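Acetyl-CoA acetyltransferase (Mycobacterium smegmatis, PDB 4EGV) probably acts as an acyltransferase of the thiolase superfamily, a monomeric thiolase-like protein that carries an additional C-terminal domain. Local coordinates at residues A[193-204]-A[457-465]; A[268-276]-A[376-386]. One frame throughout, in Å; residues are numbered along the deposited sequence.

Contact 1 of 2, residues A[193-204]-A[457-465]; sequences VQYGLLENARRA and IETYTVRYD
The carbonyl oxygen of Leu197 takes two hydrogen bonds: one from Ala201 N, a turn further along the same helix, and one from the hydroxyl of Thr459, whose OG1 sits 2.6 Å from Leu197 O, in the carbonyl plane and on a lone pair. Thr459 reaches it because its OG1 lies anti to the backbone N (chi1 -173°).

One turn on, Asn200 meets Tyr460 twice. Its ND2 donates to Tyr460 O at 2.8 Å along a nearly straight N-H (165°); the acceptor lies close to the amide plane, but the donor stands above the carbonyl plane. The Asn200 amide stacks on the Tyr460 ring with planes only 11° apart, Asn200 ND2 lying 3.6 Å from Tyr460 CE1, offset toward the rim. Arg203 then comes to the ring edge, its NH2 bonding Tyr460 OH at 2.7 Å from a guanidinium turned steeply to the ring, a bent bond with the hydroxyl tilted out of the guanidinium plane. Asp500 forms a salt bridge with NH1 of the same arginine, a second partner for the guanidinium.

Toward the start of the helix the contact turns apolar. Leu197 CD2 lies against the strand backbone, 3.5 Å from Tyr460 C, and Val193 CG2 meets Thr461 CG2 at 3.8 Å; the Thr461 hydroxyl is bonded instead to Asp257 O.

Residues 193-204 of helix 191-206 run obliquely across residues 457-463 of the strand, just where Glu458 and Thr459 both face Ile474 in a classic beta bulge, and pack on the five-stranded antiparallel sheet of the additional C-terminal domain, whose family assignment is consistent with an OB-like fold.

Contact 2 of 2, residues A[268-276]-A[376-386]; sequences QVNQGAALL and FGGLGNNYSMH
This is a buried and largely apolar strand-to-helix contact, in which Ala273 and Leu275 of strand 271-279 lie against Met385 and His386 at the start of helix 383-397. Ala273 CB sits over one face of the His386 imidazole, 3.6 Å from His386 CE1, a CH-pi contact close to the ring normal; Phe376 CE2 covers the opposite face, and His386 ND1 is hydrogen-bonded to Gln27 NE2. Met385, a selenomethionine here, leads its CG anti to the backbone N (chi1 -170°) and brings it within 3.6 Å of Ala273 CB and 4.0 Å of Leu275 CG.

Strand 271-279 has helix 42-56 against its other side, where Ala274 touches Ala53. A strand with helices on both faces is in keeping with the layered alpha-beta-alpha-beta-alpha architecture of the thiolase fold.

At the strand's first residue, Gln271, and in the residues before it, the partner is the loop that follows helix 373-376. The Gln271 amide reaches toward Gly377 O, and one water donates to both Gln271 OE1, at 2.9 Å, and Gly377 O, at 2.6 Å, joining two acceptors that cannot bond each other. Val269 spreads its methyls over the two glycines, CG1 3.7 Å from Gly377 CA and CG2 3.7 Å from Gly378 CA.

How the contacts relate
Both contacts are largely buried, yet they join different parts of the protein. Contact 2 lies nearer the middle of the chain, inside the thiolase fold, while contact 1 lies further out and ties helix 191-206 to the added C-terminal domain. They share no helix or strand: their centres are 27 Å apart, on opposite sides of the chain's centre, and their nearest atoms remain about 9 Å apart. The chemistry differs accordingly. Contact 1 is held by three direct hydrogen bonds and a stacked amide, with apolar packing beside them; contact 2 has no direct hydrogen bond between its segments and relies on methyl, selenomethionine and ring contacts, plus one bridging water.

Contact 1 of 2, residues A[193-204]-A[457-465]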
loop_
_atom_site.group_PDB
_atom_site.type_symbol
_atom_site.label_atom_id
_atom_site.label_comp_id
_atom_site.label_asym_id
_atom_site.label_seq_id
_atom_site.Cartn_x
_atom_site.Cartn_y
_atom_site.Cartn_z
ATOM N N VAL A 193 -5.295 0.325 14.367
ATOM C CA VAL A 193 -6.547 0.709 14.934
ATOM C C VAL A 193 -7.511 1.342 13.866
ATOM O O VAL A 193 -8.730 1.141 13.888
ATOM C CB VAL A 193 -6.283 1.587 16.179
ATOM C CG1 VAL A 193 -6.114 3.040 15.813
ATOM C CG2 VAL A 193 -7.415 1.465 17.139
ATOM N N GLN A 194 -6.945 2.073 12.922
ATOM C CA GLN A 194 -7.729 2.748 11.893
ATOM C C GLN A 194 -8.176 1.827 10.795
ATOM O O GLN A 194 -9.258 2.000 10.269
ATOM C CB GLN A 194 -6.935 3.890 11.295
ATOM C CG GLN A 194 -7.517 5.226 11.638
ATOM C CD GLN A 194 -6.506 6.340 11.607
ATOM O OE1 GLN A 194 -5.428 6.245 12.213
ATOM N NE2 GLN A 194 -6.847 7.418 10.893
ATOM N N TYR A 195 -7.329 0.857 10.455
ATOM C CA TYR A 195 -7.676 -0.197 9.545
ATOM C C TYR A 195 -8.704 -1.148 10.101
ATOM O O TYR A 195 -9.433 -1.764 9.335
ATOM C CB TYR A 195 -6.436 -0.965 9.095
ATOM C CG TYR A 195 -5.811 -0.371 7.850
ATOM C CD1 TYR A 195 -6.393 -0.545 6.585
ATOM C CD2 TYR A 195 -4.661 0.409 7.943
ATOM C CE1 TYR A 195 -5.815 0.021 5.458
ATOM C CE2 TYR A 195 -4.074 0.977 6.819
ATOM C CZ TYR A 195 -4.647 0.777 5.592
ATOM O OH TYR A 195 -4.075 1.356 4.511
ATOM N N GLY A 196 -8.748 -1.262 11.425
ATOM C CA GLY A 196 -9.737 -2.047 12.106
ATOM C C GLY A 196 -11.118 -1.530 11.833
ATOM O O GLY A 196 -12.043 -2.321 11.615
ATOM N N LEU A 197 -11.261 -0.209 11.857
ATOM C CA LEU A 197 -12.545 0.440 11.609
ATOM C C LEU A 197 -13.064 0.197 10.175
ATOM O O LEU A 197 -14.253 0.010 9.937
ATOM C CB LEU A 197 -12.443 1.939 11.883
ATOM C CG LEU A 197 -12.381 2.363 13.349
ATOM C CD1 LEU A 197 -11.696 3.675 13.583
ATOM C CD2 LEU A 197 -13.716 2.298 14.007
ATOM N N LEU A 198 -12.157 0.219 9.211
ATOM C CA LEU A 198 -12.477 0.030 7.810
ATOM C C LEU A 198 -12.874 -1.372 7.527
ATOM O O LEU A 198 -13.749 -1.630 6.781
ATOM C CB LEU A 198 -11.264 0.354 6.930
ATOM C CG LEU A 198 -11.032 1.741 6.330
ATOM C CD1 LEU A 198 -11.248 2.808 7.287
ATOM C CD2 LEU A 198 -9.714 1.852 5.731
ATOM N N GLU A 199 -12.147 -2.277 8.122
ATOM C CA GLU A 199 -12.413 -3.671 8.064
ATOM C C GLU A 199 -13.714 -4.085 8.719
ATOM O O GLU A 199 -14.333 -4.942 8.223
ATOM C CB GLU A 199 -11.241 -4.385 8.669
ATOM C CG GLU A 199 -11.048 -5.757 8.196
ATOM C CD GLU A 199 -10.133 -5.893 7.028
ATOM O OE1 GLU A 199 -10.565 -6.449 6.037
ATOM O OE2 GLU A 199 -8.983 -5.518 7.107
ATOM N N ASN A 200 -14.138 -3.443 9.801
ATOM C CA ASN A 200 -15.403 -3.743 10.418
ATOM C C ASN A 200 -16.545 -3.062 9.701
ATOM O O ASN A 200 -17.643 -3.522 9.711
ATOM C CB ASN A 200 -15.374 -3.386 11.887
ATOM C CG ASN A 200 -14.734 -4.412 12.708
ATOM O OD1 ASN A 200 -14.798 -5.550 12.416
ATOM N ND2 ASN A 200 -14.106 -4.006 13.738
ATOM N N ALA A 201 -16.248 -1.981 9.030
ATOM C CA ALA A 201 -17.213 -1.331 8.131
ATOM C C ALA A 201 -17.548 -2.160 6.861
ATOM O O ALA A 201 -18.675 -2.105 6.362
ATOM C CB ALA A 201 -16.770 0.069 7.787
ATOM N N ARG A 202 -16.574 -2.918 6.361
ATOM C CA ARG A 202 -16.762 -3.778 5.205
ATOM C C ARG A 202 -17.524 -5.026 5.624
ATOM O O ARG A 202 -18.315 -5.586 4.865
ATOM C CB ARG A 202 -15.412 -4.159 4.603
ATOM C CG ARG A 202 -15.482 -4.997 3.364
ATOM C CD ARG A 202 -14.141 -5.400 2.854
ATOM N NE ARG A 202 -14.289 -6.367 1.780
ATOM C CZ ARG A 202 -14.317 -7.690 1.946
ATOM N NH1 ARG A 202 -14.167 -8.200 3.154
ATOM N NH2 ARG A 202 -14.487 -8.504 0.897
ATOM N N ARG A 203 -17.283 -5.457 6.849
ATOM C CA ARG A 203 -18.031 -6.571 7.397
ATOM C C ARG A 203 -19.521 -6.258 7.533
ATOM O O ARG A 203 -20.361 -7.126 7.284
ATOM C CB ARG A 203 -17.456 -7.022 8.732
ATOM C CG ARG A 203 -18.134 -8.263 9.239
ATOM C CD ARG A 203 -17.608 -8.779 10.525
ATOM N NE ARG A 203 -17.889 -7.896 11.649
ATOM C CZ ARG A 203 -19.026 -7.856 12.325
ATOM N NH1 ARG A 203 -20.003 -8.639 11.985
ATOM N NH2 ARG A 203 -19.177 -7.034 13.344
ATOM N N ALA A 204 -19.827 -5.023 7.935
ATOM C CA ALA A 204 -21.197 -4.500 7.971
ATOM C C ALA A 204 -21.888 -4.577 6.622
ATOM O O ALA A 204 -22.883 -5.262 6.492
ATOM C CB ALA A 204 -21.201 -3.078 8.478
ATOM N N ILE A 457 -24.213 2.637 16.093
ATOM C CA ILE A 457 -22.863 2.190 15.761
ATOM C C ILE A 457 -22.753 1.901 14.247
ATOM O O ILE A 457 -23.498 1.083 13.714
ATOM C CB ILE A 457 -22.483 0.967 16.591
ATOM C CG1 ILE A 457 -22.366 1.360 18.057
ATOM C CG2 ILE A 457 -21.189 0.398 16.106
ATOM C CD1 ILE A 457 -22.104 0.224 18.984
ATOM N N GLU A 458 -21.853 2.595 13.546
ATOM C CA GLU A 458 -21.631 2.282 12.136
ATOM C C GLU A 458 -20.448 1.332 11.988
ATOM O O GLU A 458 -20.495 0.382 11.207
ATOM C CB GLU A 458 -21.459 3.547 11.281
ATOM C CG GLU A 458 -21.633 3.269 9.793
ATOM C CD GLU A 458 -21.355 4.463 8.911
ATOM O OE1 GLU A 458 -21.162 5.566 9.446
ATOM O OE2 GLU A 458 -21.309 4.298 7.681
ATOM N N THR A 459 -19.407 1.606 12.766
ATOM C CA THR A 459 -18.227 0.758 12.849
ATOM C C THR A 459 -17.495 0.980 14.186
ATOM O O THR A 459 -17.797 1.893 14.943
ATOM C CB THR A 459 -17.316 0.936 11.619
ATOM O OG1 THR A 459 -16.257 -0.022 11.647
ATOM C CG2 THR A 459 -16.767 2.332 11.556
ATOM N N TYR A 460 -16.547 0.106 14.468
ATOM C CA TYR A 460 -15.948 -0.015 15.777
ATOM C C TYR A 460 -14.595 -0.716 15.660
ATOM O O TYR A 460 -14.286 -1.404 14.678
ATOM C CB TYR A 460 -16.870 -0.832 16.708
ATOM C CG TYR A 460 -17.001 -2.295 16.308
ATOM C CD1 TYR A 460 -16.229 -3.286 16.921
ATOM C CD2 TYR A 460 -17.887 -2.683 15.300
ATOM C CE1 TYR A 460 -16.330 -4.618 16.548
ATOM C CE2 TYR A 460 -18.003 -4.024 14.915
ATOM C CZ TYR A 460 -17.216 -4.994 15.552
ATOM O OH TYR A 460 -17.318 -6.316 15.175
ATOM N N THR A 461 -13.789 -0.537 16.688
ATOM C CA THR A 461 -12.686 -1.446 16.934
ATOM C C THR A 461 -12.436 -1.545 18.445
ATOM O O THR A 461 -13.006 -0.776 19.218
ATOM C CB THR A 461 -11.428 -1.027 16.127
ATOM O OG1 THR A 461 -10.390 -2.000 16.293
ATOM C CG2 THR A 461 -10.965 0.354 16.512
ATOM N N VAL A 462 -11.624 -2.509 18.861
ATOM C CA VAL A 462 -11.267 -2.625 20.257
ATOM C C VAL A 462 -9.752 -2.744 20.393
ATOM O O VAL A 462 -9.099 -3.442 19.610
ATOM C CB VAL A 462 -11.938 -3.843 20.915
ATOM C CG1 VAL A 462 -11.670 -3.848 22.432
ATOM C CG2 VAL A 462 -13.416 -3.857 20.661
ATOM N N ARG A 463 -9.184 -2.066 21.382
ATOM C CA ARG A 463 -7.759 -2.232 21.672
ATOM C C ARG A 463 -7.558 -3.245 22.778
ATOM O O ARG A 463 -7.911 -2.997 23.909
ATOM C CB ARG A 463 -7.115 -0.918 22.079
ATOM C CG ARG A 463 -7.351 0.224 21.125
ATOM C CD ARG A 463 -6.257 1.252 21.210
ATOM N NE ARG A 463 -4.985 0.594 20.943
ATOM C CZ ARG A 463 -3.936 1.150 20.346
ATOM N NH1 ARG A 463 -3.956 2.421 19.930
ATOM N NH2 ARG A 463 -2.864 0.411 20.165
ATOM N N TYR A 464 -6.996 -4.391 22.431
ATOM C CA TYR A 464 -6.775 -5.480 23.377
ATOM C C TYR A 464 -5.390 -5.380 24.012
ATOM O O TYR A 464 -5.054 -6.103 24.946
ATOM C CB TYR A 464 -6.949 -6.840 22.713
ATOM C CG TYR A 464 -8.292 -7.067 22.115
ATOM C CD1 TYR A 464 -9.371 -7.427 22.893
ATOM C CD2 TYR A 464 -8.483 -6.958 20.740
ATOM C CE1 TYR A 464 -10.625 -7.657 22.320
ATOM C CE2 TYR A 464 -9.724 -7.198 20.160
ATOM C CZ TYR A 464 -10.787 -7.542 20.956
ATOM O OH TYR A 464 -11.995 -7.775 20.373
ATOM N N ASP A 465 -4.594 -4.460 23.513
ATOM C CA ASP A 465 -3.273 -4.256 24.050
ATOM C C ASP A 465 -3.297 -3.260 25.202
ATOM O O ASP A 465 -2.304 -3.095 25.879
ATOM C CB ASP A 465 -2.265 -3.873 22.938
ATOM C CG ASP A 465 -2.837 -2.847 21.912
ATOM O OD1 ASP A 465 -4.064 -2.834 21.671
ATOM O OD2 ASP A 465 -2.068 -2.046 21.331
#

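Contact 2 of 2, residues A[268-276]-A[376-386]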
loop_
_atom_site.group_PDB
_atom_site.type_symbol
_atom_site.label_atom_id
_atom_site.label_comp_id
_atom_site.label_asym_id
_atom_site.label_seq_id
_atom_site.Cartn_x
_atom_site.Cartn_y
_atom_site.Cartn_z
ATOM N N GLN A 268 9.932 -6.302 11.299
ATOM C CA GLN A 268 11.118 -5.462 11.587
ATOM C C GLN A 268 12.383 -6.111 10.984
ATOM O O GLN A 268 12.754 -7.223 11.405
ATOM C CB GLN A 268 11.254 -5.221 13.105
ATOM C CG GLN A 268 9.868 -4.778 13.819
ATOM C CD GLN A 268 9.438 -5.659 15.070
ATOM O OE1 GLN A 268 9.825 -6.848 15.211
ATOM N NE2 GLN A 268 8.623 -5.064 15.947
ATOM N N VAL A 269 13.009 -5.395 10.018
ATOM C CA VAL A 269 13.980 -5.902 8.998
ATOM C C VAL A 269 15.067 -4.893 8.563
ATOM O O VAL A 269 14.917 -3.702 8.763
ATOM C CB VAL A 269 13.257 -6.213 7.648
ATOM C CG1 VAL A 269 12.332 -7.442 7.748
ATOM C CG2 VAL A 269 12.500 -4.995 7.154
ATOM N N ASN A 270 16.061 -5.395 7.864
ATOM C CA ASN A 270 16.996 -4.608 7.116
ATOM C C ASN A 270 16.807 -4.936 5.637
ATOM O O ASN A 270 17.131 -5.989 5.224
ATOM C CB ASN A 270 18.425 -4.913 7.573
ATOM C CG ASN A 270 18.772 -4.325 8.940
ATOM O OD1 ASN A 270 19.627 -3.491 9.049
ATOM N ND2 ASN A 270 18.165 -4.818 9.963
ATOM N N GLN A 271 16.306 -3.984 4.855
ATOM C CA GLN A 271 16.118 -4.216 3.423
ATOM C C GLN A 271 16.129 -2.937 2.583
ATOM O O GLN A 271 15.602 -1.905 2.997
ATOM C CB GLN A 271 14.821 -4.990 3.175
ATOM C CG GLN A 271 13.668 -4.574 4.075
ATOM C CD GLN A 271 12.356 -5.222 3.677
ATOM O OE1 GLN A 271 11.411 -4.542 3.279
ATOM N NE2 GLN A 271 12.294 -6.544 3.783
ATOM N N GLY A 272 16.729 -3.021 1.397
ATOM C CA GLY A 272 16.734 -1.921 0.457
ATOM C C GLY A 272 16.226 -2.355 -0.887
ATOM O O GLY A 272 16.317 -3.515 -1.239
ATOM N N ALA A 273 15.659 -1.417 -1.627
ATOM C CA ALA A 273 15.251 -1.642 -2.997
ATOM C C ALA A 273 15.582 -0.405 -3.858
ATOM O O ALA A 273 15.533 0.692 -3.359
ATOM C CB ALA A 273 13.779 -2.012 -3.034
ATOM N N ALA A 274 15.936 -0.590 -5.131
ATOM C CA ALA A 274 16.215 0.495 -6.058
ATOM C C ALA A 274 15.679 0.203 -7.448
ATOM O O ALA A 274 15.642 -0.940 -7.871
ATOM C CB ALA A 274 17.678 0.764 -6.105
ATOM N N LEU A 275 15.242 1.244 -8.148
ATOM C CA LEU A 275 14.858 1.127 -9.553
ATOM C C LEU A 275 15.624 2.076 -10.465
ATOM O O LEU A 275 15.709 3.248 -10.226
ATOM C CB LEU A 275 13.339 1.350 -9.745
ATOM C CG LEU A 275 12.357 0.660 -8.784
ATOM C CD1 LEU A 275 10.984 1.305 -8.809
ATOM C CD2 LEU A 275 12.278 -0.831 -9.047
ATOM N N LEU A 276 16.164 1.552 -11.535
ATOM C CA LEU A 276 16.842 2.358 -12.498
ATOM C C LEU A 276 16.015 2.499 -13.762
ATOM O O LEU A 276 15.641 1.536 -14.364
ATOM C CB LEU A 276 18.197 1.739 -12.785
ATOM C CG LEU A 276 19.233 2.418 -13.690
ATOM C CD1 LEU A 276 19.660 3.867 -13.257
ATOM C CD2 LEU A 276 20.395 1.453 -13.816
ATOM N N PHE A 376 6.404 -10.647 4.528
ATOM C CA PHE A 376 7.620 -10.272 3.827
ATOM C C PHE A 376 8.603 -9.535 4.732
ATOM O O PHE A 376 9.804 -9.707 4.591
ATOM C CB PHE A 376 7.311 -9.455 2.558
ATOM C CG PHE A 376 8.549 -9.005 1.788
ATOM C CD1 PHE A 376 9.363 -9.922 1.128
ATOM C CD2 PHE A 376 8.888 -7.656 1.702
ATOM C CE1 PHE A 376 10.484 -9.508 0.407
ATOM C CE2 PHE A 376 10.012 -7.234 0.986
ATOM C CZ PHE A 376 10.819 -8.169 0.362
ATOM N N GLY A 377 8.069 -8.736 5.657
ATOM C CA GLY A 377 8.845 -7.924 6.572
ATOM C C GLY A 377 8.847 -6.478 6.161
ATOM O O GLY A 377 8.857 -6.158 4.963
ATOM N N GLY A 378 8.831 -5.596 7.150
ATOM C CA GLY A 378 8.908 -4.171 6.877
ATOM C C GLY A 378 7.783 -3.395 7.505
ATOM O O GLY A 378 6.784 -3.965 7.867
ATOM N N LEU A 379 7.981 -2.087 7.630
ATOM C CA LEU A 379 7.045 -1.165 8.253
ATOM C C LEU A 379 5.906 -0.780 7.355
ATOM O O LEU A 379 4.866 -0.373 7.836
ATOM C CB LEU A 379 7.749 0.117 8.689
ATOM C CG LEU A 379 8.808 -0.079 9.790
ATOM C CD1 LEU A 379 9.583 1.252 10.073
ATOM C CD2 LEU A 379 8.313 -0.839 11.053
ATOM N N GLY A 380 6.110 -0.885 6.057
ATOM C CA GLY A 380 5.074 -0.536 5.126
ATOM C C GLY A 380 5.371 0.555 4.127
ATOM O O GLY A 380 4.729 0.615 3.080
ATOM N N ASN A 381 6.348 1.391 4.422
ATOM C CA ASN A 381 6.613 2.520 3.571
ATOM C C ASN A 381 7.281 2.257 2.202
ATOM O O ASN A 381 6.872 2.809 1.174
ATOM C CB ASN A 381 7.343 3.608 4.333
ATOM C CG ASN A 381 6.878 4.962 3.914
ATOM O OD1 ASN A 381 7.509 5.620 3.073
ATOM N ND2 ASN A 381 5.720 5.370 4.440
ATOM N N ASN A 382 8.308 1.421 2.203
ATOM C CA ASN A 382 9.049 1.105 0.998
ATOM C C ASN A 382 8.711 -0.271 0.391
ATOM O O ASN A 382 9.375 -0.748 -0.502
ATOM C CB ASN A 382 10.558 1.251 1.259
ATOM C CG ASN A 382 11.323 1.423 0.002
ATOM O OD1 ASN A 382 11.076 2.362 -0.741
ATOM N ND2 ASN A 382 12.215 0.498 -0.288
ATOM N N TYR A 383 7.651 -0.890 0.868
ATOM C CA TYR A 383 7.268 -2.211 0.399
ATOM C C TYR A 383 7.055 -2.342 -1.107
ATOM O O TYR A 383 7.581 -3.253 -1.718
ATOM C CB TYR A 383 6.018 -2.704 1.109
ATOM C CG TYR A 383 5.474 -3.928 0.411
ATOM C CD1 TYR A 383 6.024 -5.197 0.663
ATOM C CD2 TYR A 383 4.457 -3.821 -0.550
ATOM C CE1 TYR A 383 5.574 -6.284 0.024
ATOM C CE2 TYR A 383 4.005 -4.938 -1.202
ATOM C CZ TYR A 383 4.572 -6.160 -0.908
ATOM O OH TYR A 383 4.125 -7.289 -1.528
ATOM N N SER A 384 6.282 -1.448 -1.710
ATOM C CA SER A 384 5.974 -1.552 -3.142
ATOM C C SER A 384 7.170 -1.451 -4.074
ATOM O O SER A 384 7.052 -1.691 -5.252
ATOM C CB SER A 384 4.883 -0.552 -3.582
ATOM O OG SER A 384 3.580 -1.085 -3.424
HETATM N N MSE A 385 8.330 -1.098 -3.590
HETATM C CA MSE A 385 9.437 -1.056 -4.499
HETATM C C MSE A 385 10.022 -2.429 -4.736
HETATM O O MSE A 385 10.623 -2.682 -5.774
HETATM C CB MSE A 385 10.504 -0.173 -3.951
HETATM C CG MSE A 385 11.543 0.093 -4.959
HETATM SE SE MSE A 385 12.179 1.770 -4.568
HETATM C CE MSE A 385 12.908 1.519 -2.818
ATOM N N HIS A 386 9.875 -3.283 -3.737
ATOM C CA HIS A 386 10.115 -4.694 -3.863
ATOM C C HIS A 386 9.117 -5.384 -4.843
ATOM O O HIS A 386 9.497 -6.233 -5.620
ATOM C CB HIS A 386 10.080 -5.316 -2.459
ATOM C CG HIS A 386 11.205 -4.851 -1.590
ATOM N ND1 HIS A 386 12.479 -5.362 -1.699
ATOM C CD2 HIS A 386 11.257 -3.895 -0.631
ATOM C CE1 HIS A 386 13.263 -4.760 -0.831
ATOM N NE2 HIS A 386 12.545 -3.873 -0.168
HETATM O O HOH W 1 8.559 -4.288 3.162
#